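Local coordinates for LbaCas13a H328A (C2c2) (Lachnospiraceae bacterium NK4A179, PDB 5WLH), which binds and probably processes CRISPR RNA, which guides its RNA-targeting nuclease activity, as a type VI CRISPR effector of the Cas13a family, at residues A[1153-1158]-A[1170-1175]. Sequence-based numbering, arbitrary orientation.
Sequences ATYVTL and GAILYQ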
ATOM      1  N   ALA A1153     -23.446  29.357 -19.893  1.00 34.39           N
ATOM      2  CA  ALA A1153     -24.458  28.383 -20.288  1.00 29.54           C
ATOM      3  C   ALA A1153     -23.868  26.990 -20.452  1.00 26.68           C
ATOM      4  O   ALA A1153     -24.419  26.014 -19.932  1.00 28.99           O
ATOM      5  CB  ALA A1153     -25.133  28.816 -21.589  1.00 34.15           C
ATOM      6  N   THR A1154     -22.770  26.872 -21.201  1.00 26.73           N
ATOM      7  CA  THR A1154     -22.245  25.551 -21.538  1.00 28.68           C
ATOM      8  C   THR A1154     -21.466  24.906 -20.398  1.00 28.26           C
ATOM      9  O   THR A1154     -21.113  23.725 -20.497  1.00 24.01           O
ATOM     10  CB  THR A1154     -21.352  25.620 -22.771  1.00 27.99           C
ATOM     11  OG1 THR A1154     -20.291  26.559 -22.538  1.00 35.44           O
ATOM     12  CG2 THR A1154     -22.163  26.025 -24.009  1.00 29.36           C
ATOM     13  N   TYR A1155     -21.182  25.654 -19.337  1.00 29.89           N
ATOM     14  CA  TYR A1155     -20.670  25.042 -18.117  1.00 28.86           C
ATOM     15  C   TYR A1155     -21.710  24.126 -17.490  1.00 30.32           C
ATOM     16  O   TYR A1155     -21.369  23.057 -16.962  1.00 26.17           O
ATOM     17  CB  TYR A1155     -20.267  26.149 -17.149  1.00 27.34           C
ATOM     18  CG  TYR A1155     -19.620  25.716 -15.855  1.00 22.99           C
ATOM     19  CD1 TYR A1155     -18.254  25.504 -15.786  1.00 24.53           C
ATOM     20  CD2 TYR A1155     -20.367  25.595 -14.698  1.00 28.12           C
ATOM     21  CE1 TYR A1155     -17.638  25.141 -14.593  1.00 24.00           C
ATOM     22  CE2 TYR A1155     -19.768  25.238 -13.497  1.00 25.14           C
ATOM     23  CZ  TYR A1155     -18.403  25.024 -13.456  1.00 24.24           C
ATOM     24  OH  TYR A1155     -17.807  24.672 -12.265  1.00 24.38           O
ATOM     25  N   VAL A1156     -22.986  24.532 -17.535  1.00 21.79           N
ATOM     26  CA  VAL A1156     -24.065  23.780 -16.905  1.00 21.78           C
ATOM     27  C   VAL A1156     -24.688  22.794 -17.880  1.00 28.69           C
ATOM     28  O   VAL A1156     -25.036  21.672 -17.505  1.00 27.24           O
ATOM     29  CB  VAL A1156     -25.121  24.757 -16.343  1.00 25.39           C
ATOM     30  CG1 VAL A1156     -26.234  24.009 -15.600  1.00 31.58           C
ATOM     31  CG2 VAL A1156     -24.471  25.792 -15.444  1.00 26.24           C
ATOM     32  N   THR A1157     -24.821  23.187 -19.145  1.00 29.65           N
ATOM     33  CA  THR A1157     -25.613  22.418 -20.092  1.00 29.47           C
ATOM     34  C   THR A1157     -24.942  22.432 -21.454  1.00 28.31           C
ATOM     35  O   THR A1157     -24.643  23.505 -21.986  1.00 27.73           O
ATOM     36  CB  THR A1157     -27.029  23.008 -20.200  1.00 32.55           C
ATOM     37  OG1 THR A1157     -27.700  22.873 -18.935  1.00 41.75           O
ATOM     38  CG2 THR A1157     -27.828  22.300 -21.279  1.00 29.71           C
ATOM     39  N   LEU A1158     -24.722  21.254 -22.027  1.00 28.52           N
ATOM     40  CA  LEU A1158     -24.278  21.146 -23.408  1.00 30.43           C
ATOM     41  C   LEU A1158     -25.443  20.668 -24.259  1.00 28.46           C
ATOM     42  O   LEU A1158     -26.093  19.676 -23.928  1.00 25.99           O
ATOM     43  CB  LEU A1158     -23.100  20.184 -23.553  1.00 32.82           C
ATOM     44  CG  LEU A1158     -21.697  20.727 -23.299  1.00 37.37           C
ATOM     45  CD1 LEU A1158     -20.754  19.557 -23.018  1.00 35.54           C
ATOM     46  CD2 LEU A1158     -21.193  21.575 -24.472  1.00 36.62           C
ATOM     47  N   GLY A1170     -25.418  19.242 -16.278  1.00 24.71           N
ATOM     48  CA  GLY A1170     -24.215  18.982 -15.487  1.00 24.80           C
ATOM     49  C   GLY A1170     -22.997  18.793 -16.368  1.00 24.13           C
ATOM     50  O   GLY A1170     -22.126  17.956 -16.063  1.00 22.30           O
ATOM     51  N   ALA A1171     -22.915  19.567 -17.452  1.00 21.97           N
ATOM     52  CA  ALA A1171     -21.936  19.332 -18.507  1.00 21.55           C
ATOM     53  C   ALA A1171     -20.516  19.325 -17.972  1.00 21.05           C
ATOM     54  O   ALA A1171     -19.717  18.467 -18.360  1.00 21.61           O
ATOM     55  CB  ALA A1171     -22.058  20.402 -19.595  1.00 28.18           C
ATOM     56  N   ILE A1172     -20.175  20.288 -17.101  1.00 20.72           N
ATOM     57  CA  ILE A1172     -18.801  20.368 -16.607  1.00 21.54           C
ATOM     58  C   ILE A1172     -18.408  19.057 -15.942  1.00 19.85           C
ATOM     59  O   ILE A1172     -17.283  18.588 -16.103  1.00 21.00           O
ATOM     60  CB  ILE A1172     -18.611  21.560 -15.652  1.00 19.04           C
ATOM     61  CG1 ILE A1172     -17.175  21.577 -15.085  1.00 19.63           C
ATOM     62  CG2 ILE A1172     -19.576  21.510 -14.527  1.00 18.42           C
ATOM     63  CD1 ILE A1172     -16.128  21.854 -16.093  1.00 22.67           C
ATOM     64  N   LEU A1173     -19.340  18.434 -15.222  1.00 19.39           N
ATOM     65  CA  LEU A1173     -19.014  17.188 -14.530  1.00 21.73           C
ATOM     66  C   LEU A1173     -18.814  16.054 -15.519  1.00 21.74           C
ATOM     67  O   LEU A1173     -17.870  15.268 -15.390  1.00 17.28           O
ATOM     68  CB  LEU A1173     -20.120  16.833 -13.537  1.00 20.90           C
ATOM     69  CG  LEU A1173     -20.458  17.878 -12.492  1.00 24.01           C
ATOM     70  CD1 LEU A1173     -21.628  17.391 -11.636  1.00 23.26           C
ATOM     71  CD2 LEU A1173     -19.230  18.207 -11.641  1.00 22.86           C
ATOM     72  N   TYR A1174     -19.704  15.952 -16.509  1.00 20.26           N
ATOM     73  CA  TYR A1174     -19.524  14.980 -17.576  1.00 20.22           C
ATOM     74  C   TYR A1174     -18.158  15.155 -18.228  1.00 20.33           C
ATOM     75  O   TYR A1174     -17.412  14.188 -18.415  1.00 18.13           O
ATOM     76  CB  TYR A1174     -20.647  15.144 -18.624  1.00 18.02           C
ATOM     77  CG  TYR A1174     -20.421  14.253 -19.822  1.00 20.62           C
ATOM     78  CD1 TYR A1174     -19.602  14.654 -20.876  1.00 20.13           C
ATOM     79  CD2 TYR A1174     -20.991  12.989 -19.877  1.00 22.10           C
ATOM     80  CE1 TYR A1174     -19.357  13.815 -21.946  1.00 22.36           C
ATOM     81  CE2 TYR A1174     -20.763  12.135 -20.960  1.00 22.18           C
ATOM     82  CZ  TYR A1174     -19.955  12.561 -21.990  1.00 22.70           C
ATOM     83  OH  TYR A1174     -19.701  11.712 -23.039  1.00 23.43           O
ATOM     84  N   GLN A1175     -17.816  16.399 -18.580  1.00 19.82           N
ATOM     85  CA  GLN A1175     -16.605  16.642 -19.347  1.00 20.57           C
ATOM     86  C   GLN A1175     -15.361  16.370 -18.521  1.00 20.08           C
ATOM     87  O   GLN A1175     -14.343  15.927 -19.068  1.00 18.42           O
ATOM     88  CB  GLN A1175     -16.618  18.076 -19.885  1.00 19.27           C
ATOM     89  CG  GLN A1175     -17.789  18.284 -20.888  1.00 18.14           C
ATOM     90  CD  GLN A1175     -17.368  17.946 -22.299  1.00 22.20           C
ATOM     91  OE1 GLN A1175     -17.535  16.820 -22.759  1.00 23.29           O
ATOM     92  NE2 GLN A1175     -16.759  18.901 -22.971  1.00 25.70           N
TER
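Ile1172 lays its CG2 methyl over one face of the Tyr1155 ring, 3.9 Å from the ring centroid and 14° off the ring normal, a CH-pi contact. The isoleucine's other branch reaches the same ring nearer its rim, where Ile1172 CG1 comes within 3.6 Å of Tyr1155 CE1; a beta-branched side chain suits this place because its two arms span the ring. With CG anti to the backbone N (chi1 -176°), Tyr1155 brings its ring back to Ile1172, although its CB sets off away from helix 1171-1180. The phenol oxygen, Tyr1155 OH, is hydrogen-bonded to His1141 ND1. Were the ring cut back to an alanine, Ile1172 CG2 would probably lose its aromatic cover and His1141 its phenol partner.

The backbones also join, the last carbonyls of helix 1153-1156 meeting the first N-H groups of helix 1171-1180. Ile1172 N donates to Tyr1155 O (3.0 Å), while Ala1171 N gives Val1156 O a nearly straight bond (169°) from above its carbonyl plane. Gly1170 N adds a weak bond to Val1156 O. Gly1170 occupies the N-cap with positive phi, where a CB would strike the preceding carbonyl oxygen. Ala1171 suits the close approach: its CB lies 3.6 Å from Thr1154 O and 3.7 Å from Leu1158 CG. Leu1158 CD1 then packs on the amide carbon CD of Gln1175 at 3.8 Å, while the amide NE2 is hydrogen-bonded to Tyr1187 O.

Tyr1215 of helix 1205-1216 touches Leu1158, Ala1171 and Gln1175, and Leu1145 of helix 1106-1145 packs on Tyr1155 and Ile1172. Strands 1157-1160 and 1166-1169, paired antiparallel, connect the two segments, so the contact closes the base of a beta hairpin flanked by short helices.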